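Local coordinates for DyP2 (Amycolatopsis sp. ATCC 39116, PDB 4G2C), which binds haem and, as a bacterial dye-decolorizing peroxidase, probably uses hydrogen peroxide to oxidise dyes and lignin-related compounds, with a manganese ion also bound, at residues A[219-224]-A[232-237]; A[304-309]-A[316-321]; A[330-335]-A[355-360]. One frame throughout, in Å; residues are numbered along the deposited sequence.

Contact 1: residues A[219-224]-A[232-237]; sequences DGRSQP and DAERDT. With HEM (protoporphyrin IX containing Fe), chain C; ACT (acetate ion), chain N; ACT (acetate ion), chain G.
Arg221 and Glu234 come from opposite directions and meet in a salt bridge, joining the loop 219-224, which contacts the haem propionates, to helix 228-237. The guanidinium comes end-on, and both of its terminal nitrogens are directed at a single carboxylate oxygen. NH1 of Arg221 donates to OE2 of Glu234 at 2.8 Å, on the syn lone pair of that oxygen, while Arg221 NH2 reaches the same OE2 at 3.1 Å with a more bent N-H. OE2 lies exactly in the guanidinium plane, but the carboxylate is turned 75° away from it, and NH2 meets OE2 from above the carboxylate plane. Each chain kinks at its second torsion (chi2 61° in Arg221, 76° in Glu234), which lines the two charged ends up across the gap. The other carboxylate oxygen, OE1, takes a water at 3.0 Å that also makes a weak bond to the backbone O of Arg221.

Val330 O accepts from NE of Arg221, a second hold on the same guanidinium. At the root of the loop the chain turns to the haem: the hydroxyl of Ser222 donates to propionate oxygen O1D at 2.6 Å (OG to O1D).

Little surface is buried here and the partners are partly exposed, so this is an electrostatic tie at the protein surface. The glutamate carboxylate probably offsets the guanidinium charge, while the backbone of the same loop lies by the propionates; the pair ties that loop to the helix that follows it.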
loop_
_atom_site.group_PDB
_atom_site.type_symbol
_atom_site.label_atom_id
_atom_site.label_comp_id
_atom_site.label_asym_id
_atom_site.label_seq_id
_atom_site.Cartn_x
_atom_site.Cartn_y
_atom_site.Cartn_z
ATOM N N ASP A 219 -6.767 8.067 1.788
ATOM C CA ASP A 219 -5.957 7.042 1.163
ATOM C C ASP A 219 -6.311 5.697 1.779
ATOM O O ASP A 219 -6.805 5.634 2.901
ATOM C CB ASP A 219 -4.461 7.389 1.263
ATOM C CG ASP A 219 -3.914 7.252 2.671
ATOM O OD1 ASP A 219 -4.705 7.277 3.638
ATOM O OD2 ASP A 219 -2.683 7.113 2.819
ATOM N N GLY A 220 -6.108 4.618 1.043
ATOM C CA GLY A 220 -6.453 3.304 1.571
ATOM C C GLY A 220 -7.935 3.013 1.747
ATOM O O GLY A 220 -8.324 2.354 2.705
ATOM N N ARG A 221 -8.768 3.480 0.823
ATOM C CA ARG A 221 -10.189 3.130 0.823
ATOM C C ARG A 221 -10.418 1.783 0.127
ATOM O O ARG A 221 -11.174 0.932 0.599
ATOM C CB ARG A 221 -11.006 4.218 0.106
ATOM C CG ARG A 221 -12.474 3.844 -0.127
ATOM C CD ARG A 221 -13.191 3.605 1.201
ATOM N NE ARG A 221 -14.599 3.240 1.041
ATOM C CZ ARG A 221 -15.035 1.996 0.891
ATOM N NH1 ARG A 221 -14.175 0.992 0.847
ATOM N NH2 ARG A 221 -16.334 1.755 0.776
ATOM N N SER A 222 -9.763 1.609 -1.010
ATOM C CA SER A 222 -10.017 0.469 -1.877
ATOM C C SER A 222 -9.008 -0.635 -1.625
ATOM O O SER A 222 -7.846 -0.524 -2.018
ATOM C CB SER A 222 -9.938 0.900 -3.344
ATOM O OG SER A 222 -10.190 -0.193 -4.214
ATOM N N GLN A 223 -9.466 -1.696 -0.975
ATOM C CA GLN A 223 -8.631 -2.823 -0.595
ATOM C C GLN A 223 -9.235 -4.118 -1.110
ATOM O O GLN A 223 -10.455 -4.286 -1.078
ATOM C CB GLN A 223 -8.540 -2.908 0.938
ATOM C CG GLN A 223 -7.781 -1.760 1.610
ATOM C CD GLN A 223 -6.268 -1.899 1.473
ATOM O OE1 GLN A 223 -5.768 -2.800 0.787
ATOM N NE2 GLN A 223 -5.533 -1.007 2.130
ATOM N N PRO A 224 -8.381 -5.053 -1.564
ATOM C CA PRO A 224 -8.821 -6.439 -1.795
ATOM C C PRO A 224 -9.288 -7.065 -0.480
ATOM O O PRO A 224 -8.597 -6.937 0.525
ATOM C CB PRO A 224 -7.544 -7.136 -2.279
ATOM C CG PRO A 224 -6.416 -6.316 -1.686
ATOM C CD PRO A 224 -6.929 -4.892 -1.753
ATOM N N ASP A 232 -18.940 -9.156 3.479
ATOM C CA ASP A 232 -20.272 -8.892 4.028
ATOM C C ASP A 232 -20.332 -7.502 4.649
ATOM O O ASP A 232 -21.306 -6.768 4.465
ATOM C CB ASP A 232 -20.667 -9.942 5.075
ATOM C CG ASP A 232 -20.823 -11.323 4.481
ATOM O OD1 ASP A 232 -20.899 -11.426 3.234
ATOM O OD2 ASP A 232 -20.884 -12.301 5.257
ATOM N N ALA A 233 -19.292 -7.155 5.400
ATOM C CA ALA A 233 -19.233 -5.867 6.076
ATOM C C ALA A 233 -19.273 -4.729 5.062
ATOM O O ALA A 233 -19.976 -3.738 5.254
ATOM C CB ALA A 233 -17.968 -5.770 6.959
ATOM N N GLU A 234 -18.503 -4.889 3.992
ATOM C CA GLU A 234 -18.425 -3.909 2.928
ATOM C C GLU A 234 -19.801 -3.718 2.301
ATOM O O GLU A 234 -20.219 -2.586 2.054
ATOM C CB GLU A 234 -17.406 -4.357 1.877
ATOM C CG GLU A 234 -17.072 -3.321 0.807
ATOM C CD GLU A 234 -16.143 -2.206 1.306
ATOM O OE1 GLU A 234 -15.759 -2.217 2.497
ATOM O OE2 GLU A 234 -15.790 -1.312 0.503
ATOM N N ARG A 235 -20.500 -4.831 2.064
ATOM C CA ARG A 235 -21.842 -4.810 1.483
ATOM C C ARG A 235 -22.839 -4.155 2.432
ATOM O O ARG A 235 -23.611 -3.285 2.019
ATOM C CB ARG A 235 -22.310 -6.231 1.116
ATOM C CG ARG A 235 -23.802 -6.344 0.702
ATOM C CD ARG A 235 -24.109 -7.722 0.090
ATOM N NE ARG A 235 -23.301 -8.748 0.741
ATOM C CZ ARG A 235 -22.485 -9.598 0.120
ATOM N NH1 ARG A 235 -22.368 -9.582 -1.203
ATOM N NH2 ARG A 235 -21.793 -10.477 0.837
ATOM N N ASP A 236 -22.814 -4.553 3.704
ATOM C CA ASP A 236 -23.817 -4.091 4.657
ATOM C C ASP A 236 -23.640 -2.641 5.094
ATOM O O ASP A 236 -24.629 -1.968 5.415
ATOM C CB ASP A 236 -23.856 -4.975 5.905
ATOM C CG ASP A 236 -24.070 -6.449 5.584
ATOM O OD1 ASP A 236 -24.379 -6.779 4.425
ATOM O OD2 ASP A 236 -23.925 -7.285 6.503
ATOM N N THR A 237 -22.399 -2.156 5.126
ATOM C CA THR A 237 -22.122 -0.875 5.803
ATOM C C THR A 237 -21.455 0.208 4.963
ATOM O O THR A 237 -21.082 1.258 5.492
ATOM C CB THR A 237 -21.272 -1.067 7.098
ATOM O OG1 THR A 237 -19.901 -1.312 6.743
ATOM C CG2 THR A 237 -21.808 -2.230 7.941
HETATM C CHA HEM C . -5.282 4.381 -4.093
HETATM C CHB HEM C . -2.268 8.025 -2.972
HETATM C CHC HEM C . 1.579 5.193 -3.849
HETATM C CHD HEM C . -1.405 1.864 -5.704
HETATM C C1A HEM C . -4.807 5.608 -3.697
HETATM C C2A HEM C . -5.626 6.729 -3.282
HETATM C C3A HEM C . -4.788 7.726 -2.970
HETATM C C4A HEM C . -3.422 7.275 -3.173
HETATM C CMA HEM C . -5.186 9.127 -2.477
HETATM C CAA HEM C . -7.179 6.727 -3.221
HETATM C CBA HEM C . -7.634 6.130 -1.886
HETATM C CGA HEM C . -7.725 4.622 -1.940
HETATM O O1A HEM C . -8.407 4.071 -2.824
HETATM O O2A HEM C . -7.112 3.942 -1.091
HETATM C C1B HEM C . -0.954 7.604 -3.112
HETATM C C2B HEM C . 0.264 8.368 -2.844
HETATM C C3B HEM C . 1.318 7.565 -3.091
HETATM C C4B HEM C . 0.815 6.276 -3.501
HETATM C CMB HEM C . 0.303 9.847 -2.383
HETATM C CAB HEM C . 2.828 7.861 -2.953
HETATM C CBB HEM C . 3.264 8.861 -2.183
HETATM C C1C HEM C . 1.106 4.076 -4.502
HETATM C C2C HEM C . 1.919 3.060 -5.152
HETATM C C3C HEM C . 1.084 2.132 -5.648
HETATM C C4C HEM C . -0.271 2.539 -5.333
HETATM C CMC HEM C . 3.473 3.042 -5.214
HETATM C CAC HEM C . 1.455 0.869 -6.461
HETATM C CBC HEM C . 2.631 0.769 -7.100
HETATM C C1D HEM C . -2.706 2.201 -5.395
HETATM C C2D HEM C . -3.834 1.334 -5.610
HETATM C C3D HEM C . -5.023 2.126 -5.087
HETATM C C4D HEM C . -4.513 3.381 -4.631
HETATM C CMD HEM C . -3.820 -0.079 -6.217
HETATM C CAD HEM C . -6.482 1.718 -5.080
HETATM C CBD HEM C . -6.922 1.886 -6.520
HETATM C CGD HEM C . -8.322 1.340 -6.550
HETATM O O1D HEM C . -8.496 0.153 -6.167
HETATM O O2D HEM C . -9.245 2.118 -6.910
HETATM N NA HEM C . -3.482 5.966 -3.611
HETATM N NB HEM C . -0.566 6.338 -3.505
HETATM N NC HEM C . -0.228 3.726 -4.634
HETATM N ND HEM C . -3.149 3.387 -4.821
HETATM FE FE HEM C . -1.841 4.995 -4.291
HETATM C C ACT N . -24.455 -10.085 4.052
HETATM O O ACT N . -25.021 -9.646 5.084
HETATM O OXT ACT N . -23.786 -9.263 3.379
HETATM C CH3 ACT N . -24.567 -11.527 3.638
HETATM C C ACT G . -20.096 -9.855 -3.891
HETATM O O ACT G . -21.302 -9.814 -3.525
HETATM O OXT ACT G . -19.397 -10.844 -3.512
HETATM C CH3 ACT G . -19.525 -8.755 -4.738
HETATM O O HOH W 1 -17.715 0.179 -0.884
HETATM O O HOH W 2 -12.841 -1.705 2.021
#

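Contact 2: residues A[304-309]-A[316-321]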
loop_
_atom_site.group_PDB
_atom_site.type_symbol
_atom_site.label_atom_id
_atom_site.label_comp_id
_atom_site.label_asym_id
_atom_site.label_seq_id
_atom_site.Cartn_x
_atom_site.Cartn_y
_atom_site.Cartn_z
ATOM N N ALA A 304 -9.131 19.893 -10.324
ATOM C CA ALA A 304 -7.829 19.664 -10.954
ATOM C C ALA A 304 -7.087 18.593 -10.178
ATOM O O ALA A 304 -6.436 17.730 -10.764
ATOM C CB ALA A 304 -7.012 20.938 -10.999
ATOM N N GLY A 305 -7.209 18.656 -8.853
ATOM C CA GLY A 305 -6.571 17.713 -7.956
ATOM C C GLY A 305 -7.200 16.344 -8.105
ATOM O O GLY A 305 -6.498 15.333 -8.172
ATOM N N ALA A 306 -8.527 16.314 -8.138
ATOM C CA ALA A 306 -9.279 15.089 -8.385
ATOM C C ALA A 306 -8.836 14.411 -9.682
ATOM O O ALA A 306 -8.817 13.183 -9.769
ATOM C CB ALA A 306 -10.771 15.396 -8.429
ATOM N N MET A 307 -8.477 15.200 -10.693
ATOM C CA MET A 307 -8.062 14.622 -11.977
ATOM C C MET A 307 -6.746 13.873 -11.857
ATOM O O MET A 307 -6.504 12.916 -12.597
ATOM C CB MET A 307 -7.934 15.691 -13.068
ATOM C CG MET A 307 -9.243 16.244 -13.605
ATOM S SD MET A 307 -8.973 17.659 -14.729
ATOM C CE MET A 307 -10.639 18.314 -14.849
ATOM N N LEU A 308 -5.890 14.314 -10.937
ATOM C CA LEU A 308 -4.586 13.695 -10.741
ATOM C C LEU A 308 -4.727 12.397 -9.952
ATOM O O LEU A 308 -4.006 11.428 -10.182
ATOM C CB LEU A 308 -3.646 14.637 -9.968
ATOM C CG LEU A 308 -3.434 16.026 -10.570
ATOM C CD1 LEU A 308 -2.568 16.919 -9.647
ATOM C CD2 LEU A 308 -2.836 15.883 -11.947
ATOM N N VAL A 309 -5.651 12.398 -9.003
ATOM C CA VAL A 309 -5.796 11.277 -8.090
ATOM C C VAL A 309 -6.929 10.310 -8.500
ATOM O O VAL A 309 -6.777 9.100 -8.395
ATOM C CB VAL A 309 -6.015 11.801 -6.668
ATOM C CG1 VAL A 309 -6.428 10.666 -5.743
ATOM C CG2 VAL A 309 -4.728 12.493 -6.183
ATOM N N THR A 316 -14.503 11.670 -2.754
ATOM C CA THR A 316 -15.512 11.382 -3.754
ATOM C C THR A 316 -14.849 10.939 -5.068
ATOM O O THR A 316 -13.944 11.619 -5.580
ATOM C CB THR A 316 -16.338 12.654 -3.976
ATOM O OG1 THR A 316 -16.804 13.117 -2.701
ATOM C CG2 THR A 316 -17.525 12.395 -4.891
ATOM N N PRO A 317 -15.274 9.778 -5.608
ATOM C CA PRO A 317 -14.727 9.311 -6.888
ATOM C C PRO A 317 -15.099 10.281 -7.996
ATOM O O PRO A 317 -16.269 10.614 -8.169
ATOM C CB PRO A 317 -15.433 7.967 -7.114
ATOM C CG PRO A 317 -15.982 7.573 -5.773
ATOM C CD PRO A 317 -16.293 8.858 -5.072
ATOM N N LEU A 318 -14.089 10.745 -8.715
ATOM C CA LEU A 318 -14.261 11.666 -9.808
ATOM C C LEU A 318 -15.102 11.050 -10.922
ATOM O O LEU A 318 -15.721 11.770 -11.699
ATOM C CB LEU A 318 -12.889 12.062 -10.366
ATOM C CG LEU A 318 -12.919 13.136 -11.447
ATOM C CD1 LEU A 318 -13.692 14.336 -10.917
ATOM C CD2 LEU A 318 -11.510 13.522 -11.884
ATOM N N THR A 319 -15.111 9.720 -11.017
ATOM C CA THR A 319 -15.915 9.077 -12.043
ATOM C C THR A 319 -17.398 9.151 -11.691
ATOM O O THR A 319 -18.249 8.980 -12.562
ATOM C CB THR A 319 -15.530 7.605 -12.292
ATOM O OG1 THR A 319 -16.098 7.177 -13.539
ATOM C CG2 THR A 319 -16.065 6.721 -11.178
ATOM N N ALA A 320 -17.720 9.414 -10.428
ATOM C CA ALA A 320 -19.129 9.461 -10.028
ATOM C C ALA A 320 -19.691 10.872 -9.783
ATOM O O ALA A 320 -20.897 11.083 -9.853
ATOM C CB ALA A 320 -19.367 8.585 -8.811
ATOM N N GLN A 321 -18.826 11.829 -9.473
ATOM C CA GLN A 321 -19.271 13.171 -9.129
ATOM C C GLN A 321 -18.292 14.193 -9.683
ATOM O O GLN A 321 -17.098 13.891 -9.861
ATOM C CB GLN A 321 -19.371 13.313 -7.608
ATOM C CG GLN A 321 -20.428 12.405 -6.936
ATOM C CD GLN A 321 -21.843 12.968 -7.102
ATOM O OE1 GLN A 321 -22.314 13.757 -6.278
ATOM N NE2 GLN A 321 -22.512 12.578 -8.184
#
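Leu318 drives one branched end against helix 303-309, where Ala306 and Met307 receive it. The close part of the contact is made by its CD2 methyl, which rests on backbone as much as on side chains: CD2 of Leu318 lies 3.4 Å from O of Ala306 and 3.6 Å from CA of Met307. Its twin CD1 sits beside the methyl of Ala306, CB to CD1 being 4.0 Å. The leucine chain leaves with CG opposite the backbone N (chi1 -175°), and this carries both methyls to the helix.

The Met307 side chain adds only a glancing touch, its CG 3.9 Å from CD2 of Leu318, before it runs on past Leu294. The loose side is the far end of the loop, where Ala320 and Gln321 are exposed; there NE2 of Gln321 bonds O of Ala320 at 2.8 Å, a local link. The bound manganese ion lies about 8 Å from the Ala306 side chain.

The small alanine probably lets the leucine come close to the helix backbone, and Pro346 also packs against Leu318. The backbone of Leu318 bonds Gly310, just beyond the helix; between the segments themselves the seam is apolar, held by shape fit without a hydrogen bond.

Contact 3: residues A[330-335]-A[355-360]; sequences VGNDFS and NPRGSG. With HEM (protoporphyrin IX containing Fe), chain C; ACT (acetate ion), chain H.
Arg357 reaches across to Asn332 and Phe334 and carries nearly all of this contact. Three hydrogen bonds cross it. NH2 gives an almost straight bond to OD1 of Asn332 (2.8 Å, 174°), whereas NH1 divides its two protons between backbone oxygens, with Asn332 O and Phe334 O each 2.9 Å from Arg357 NH1. The amide of Asn332 stands nearly upright to the guanidinium.

Stacking comes next. The guanidinium lies flat on one face of the Phe334 ring, their planes 9° apart, and NH1 sits over the ring centre; Arg357 CZ lies off-centre, in cation-pi range at 3.7 Å from the centroid of the Phe334 ring. Phe334 chi1 of 61° places CG between its backbone N and carbonyl carbon, folding the ring over the group that its own O binds. Trp244 adds a second cation-pi partner.

The bonds to the haem come from two residues: Arg357 NH2 donates in a straight line to propionate O2D at 2.7 Å, and Asn355 ND2 holds O1D of that propionate. Replacing Arg357 with a leucine would probably leave this carboxylate, Asn332 OD1 and the two backbone oxygens without the guanidinium N-H groups that now bind them.

Behind the arginine, an Asx turn from Asn355 OD1 to Arg357 N leads into a type I' turn over Pro356 to Ser359. Together these form a propionate-binding corner of the haem pocket.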
loop_
_atom_site.group_PDB
_atom_site.type_symbol
_atom_site.label_atom_id
_atom_site.label_comp_id
_atom_site.label_asym_id
_atom_site.label_seq_id
_atom_site.Cartn_x
_atom_site.Cartn_y
_atom_site.Cartn_z
ATOM N N VAL A 330 -17.321 7.381 2.509
ATOM C CA VAL A 330 -16.538 7.371 1.290
ATOM C C VAL A 330 -16.886 6.094 0.540
ATOM O O VAL A 330 -16.761 5.007 1.090
ATOM C CB VAL A 330 -15.038 7.359 1.608
ATOM C CG1 VAL A 330 -14.226 7.214 0.311
ATOM C CG2 VAL A 330 -14.654 8.630 2.368
ATOM N N GLY A 331 -17.320 6.215 -0.710
ATOM C CA GLY A 331 -17.734 5.033 -1.451
ATOM C C GLY A 331 -16.604 4.330 -2.181
ATOM O O GLY A 331 -15.566 4.924 -2.434
ATOM N N ASN A 332 -16.822 3.065 -2.532
ATOM C CA ASN A 332 -15.913 2.326 -3.407
ATOM C C ASN A 332 -16.652 1.470 -4.446
ATOM O O ASN A 332 -16.027 0.748 -5.225
ATOM C CB ASN A 332 -14.966 1.426 -2.597
ATOM C CG ASN A 332 -13.726 1.049 -3.379
ATOM O OD1 ASN A 332 -13.157 1.884 -4.071
ATOM N ND2 ASN A 332 -13.316 -0.214 -3.295
ATOM N N ASP A 333 -17.978 1.554 -4.447
ATOM C CA ASP A 333 -18.803 0.757 -5.337
ATOM C C ASP A 333 -19.007 1.429 -6.696
ATOM O O ASP A 333 -20.080 1.957 -6.987
ATOM C CB ASP A 333 -20.157 0.510 -4.688
ATOM C CG ASP A 333 -20.841 -0.700 -5.252
ATOM O OD1 ASP A 333 -20.174 -1.436 -6.005
ATOM O OD2 ASP A 333 -22.030 -0.912 -4.946
ATOM N N PHE A 334 -17.964 1.411 -7.518
ATOM C CA PHE A 334 -18.024 1.992 -8.860
ATOM C C PHE A 334 -17.017 1.295 -9.776
ATOM O O PHE A 334 -16.046 0.688 -9.310
ATOM C CB PHE A 334 -17.669 3.485 -8.821
ATOM C CG PHE A 334 -16.274 3.757 -8.320
ATOM C CD1 PHE A 334 -15.180 3.699 -9.191
ATOM C CD2 PHE A 334 -16.048 4.016 -6.974
ATOM C CE1 PHE A 334 -13.885 3.926 -8.735
ATOM C CE2 PHE A 334 -14.749 4.234 -6.496
ATOM C CZ PHE A 334 -13.665 4.198 -7.378
ATOM N N SER A 335 -17.263 1.397 -11.077
ATOM C CA SER A 335 -16.326 0.973 -12.104
ATOM C C SER A 335 -16.281 2.121 -13.090
ATOM O O SER A 335 -16.946 3.132 -12.896
ATOM C CB SER A 335 -16.815 -0.297 -12.822
ATOM O OG SER A 335 -17.895 -0.011 -13.703
ATOM N N ASN A 355 -5.744 0.767 -10.888
ATOM C CA ASN A 355 -6.838 -0.192 -10.925
ATOM C C ASN A 355 -7.911 0.290 -11.883
ATOM O O ASN A 355 -8.856 0.982 -11.484
ATOM C CB ASN A 355 -7.435 -0.436 -9.537
ATOM C CG ASN A 355 -8.596 -1.416 -9.572
ATOM O OD1 ASN A 355 -8.890 -1.997 -10.622
ATOM N ND2 ASN A 355 -9.257 -1.618 -8.424
ATOM N N PRO A 356 -7.760 -0.071 -13.159
ATOM C CA PRO A 356 -8.743 0.203 -14.205
ATOM C C PRO A 356 -10.088 -0.498 -13.971
ATOM O O PRO A 356 -11.023 -0.239 -14.719
ATOM C CB PRO A 356 -8.086 -0.380 -15.474
ATOM C CG PRO A 356 -6.644 -0.597 -15.127
ATOM C CD PRO A 356 -6.619 -0.865 -13.654
ATOM N N ARG A 357 -10.183 -1.378 -12.982
ATOM C CA ARG A 357 -11.454 -2.031 -12.671
ATOM C C ARG A 357 -12.123 -2.643 -13.904
ATOM O O ARG A 357 -13.330 -2.491 -14.105
ATOM C CB ARG A 357 -12.406 -1.048 -11.966
ATOM C CG ARG A 357 -11.875 -0.572 -10.615
ATOM C CD ARG A 357 -12.787 0.423 -9.895
ATOM N NE ARG A 357 -12.096 0.936 -8.711
ATOM C CZ ARG A 357 -12.642 1.097 -7.503
ATOM N NH1 ARG A 357 -13.924 0.836 -7.288
ATOM N NH2 ARG A 357 -11.893 1.549 -6.507
ATOM N N GLY A 358 -11.336 -3.322 -14.733
ATOM C CA GLY A 358 -11.879 -4.038 -15.878
ATOM C C GLY A 358 -11.938 -3.244 -17.182
ATOM O O GLY A 358 -12.373 -3.759 -18.212
ATOM N N SER A 359 -11.482 -1.997 -17.149
ATOM C CA SER A 359 -11.529 -1.143 -18.326
ATOM C C SER A 359 -10.157 -0.944 -18.980
ATOM O O SER A 359 -10.030 -0.151 -19.917
ATOM C CB SER A 359 -12.096 0.223 -17.942
ATOM O OG SER A 359 -11.190 0.904 -17.089
ATOM N N GLY A 360 -9.136 -1.646 -18.480
ATOM C CA GLY A 360 -7.759 -1.459 -18.930
ATOM C C GLY A 360 -7.575 -1.698 -20.414
ATOM O O GLY A 360 -6.829 -0.979 -21.092
HETATM C CHA HEM C . -5.282 4.381 -4.093
HETATM C CHB HEM C . -2.268 8.025 -2.972
HETATM C CHC HEM C . 1.579 5.193 -3.849
HETATM C CHD HEM C . -1.405 1.864 -5.704
HETATM C C1A HEM C . -4.807 5.608 -3.697
HETATM C C2A HEM C . -5.626 6.729 -3.282
HETATM C C3A HEM C . -4.788 7.726 -2.970
HETATM C C4A HEM C . -3.422 7.275 -3.173
HETATM C CMA HEM C . -5.186 9.127 -2.477
HETATM C CAA HEM C . -7.179 6.727 -3.221
HETATM C CBA HEM C . -7.634 6.130 -1.886
HETATM C CGA HEM C . -7.725 4.622 -1.940
HETATM O O1A HEM C . -8.407 4.071 -2.824
HETATM O O2A HEM C . -7.112 3.942 -1.091
HETATM C C1B HEM C . -0.954 7.604 -3.112
HETATM C C2B HEM C . 0.264 8.368 -2.844
HETATM C C3B HEM C . 1.318 7.565 -3.091
HETATM C C4B HEM C . 0.815 6.276 -3.501
HETATM C CMB HEM C . 0.303 9.847 -2.383
HETATM C CAB HEM C . 2.828 7.861 -2.953
HETATM C CBB HEM C . 3.264 8.861 -2.183
HETATM C C1C HEM C . 1.106 4.076 -4.502
HETATM C C2C HEM C . 1.919 3.060 -5.152
HETATM C C3C HEM C . 1.084 2.132 -5.648
HETATM C C4C HEM C . -0.271 2.539 -5.333
HETATM C CMC HEM C . 3.473 3.042 -5.214
HETATM C CAC HEM C . 1.455 0.869 -6.461
HETATM C CBC HEM C . 2.631 0.769 -7.100
HETATM C C1D HEM C . -2.706 2.201 -5.395
HETATM C C2D HEM C . -3.834 1.334 -5.610
HETATM C C3D HEM C . -5.023 2.126 -5.087
HETATM C C4D HEM C . -4.513 3.381 -4.631
HETATM C CMD HEM C . -3.820 -0.079 -6.217
HETATM C CAD HEM C . -6.482 1.718 -5.080
HETATM C CBD HEM C . -6.922 1.886 -6.520
HETATM C CGD HEM C . -8.322 1.340 -6.550
HETATM O O1D HEM C . -8.496 0.153 -6.167
HETATM O O2D HEM C . -9.245 2.118 -6.910
HETATM N NA HEM C . -3.482 5.966 -3.611
HETATM N NB HEM C . -0.566 6.338 -3.505
HETATM N NC HEM C . -0.228 3.726 -4.634
HETATM N ND HEM C . -3.149 3.387 -4.821
HETATM FE FE HEM C . -1.841 4.995 -4.291
HETATM C C ACT H . -20.792 -3.313 -13.989
HETATM O O ACT H . -21.321 -3.291 -15.131
HETATM O OXT ACT H . -19.911 -2.442 -13.754
HETATM C CH3 ACT H . -21.194 -4.330 -12.957
#

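The three contacts follow one another along the chain without overlap, and they lie 12 to 19 Å apart between centres. In space contact 3 lies between, touching both others, though it comes last along the chain. It meets contact 1 where Asn332 packs on Arg221 and its amide probably bonds the Ser222 hydroxyl, and it meets contact 2 where Pro317 and Thr319 pack on Phe334. Contacts 1 and 2 do not touch each other; their nearest atoms are about 8 Å apart. Contacts 1 and 3 both bind the haem propionates, while contact 2 lies on the manganese side, with Val309 of helix 303-309 reaching the haem. The long loop between helices 303-309 and 350-354 supplies segments to contacts 2 and 3, so this loop runs from near the manganese site to the haem propionates.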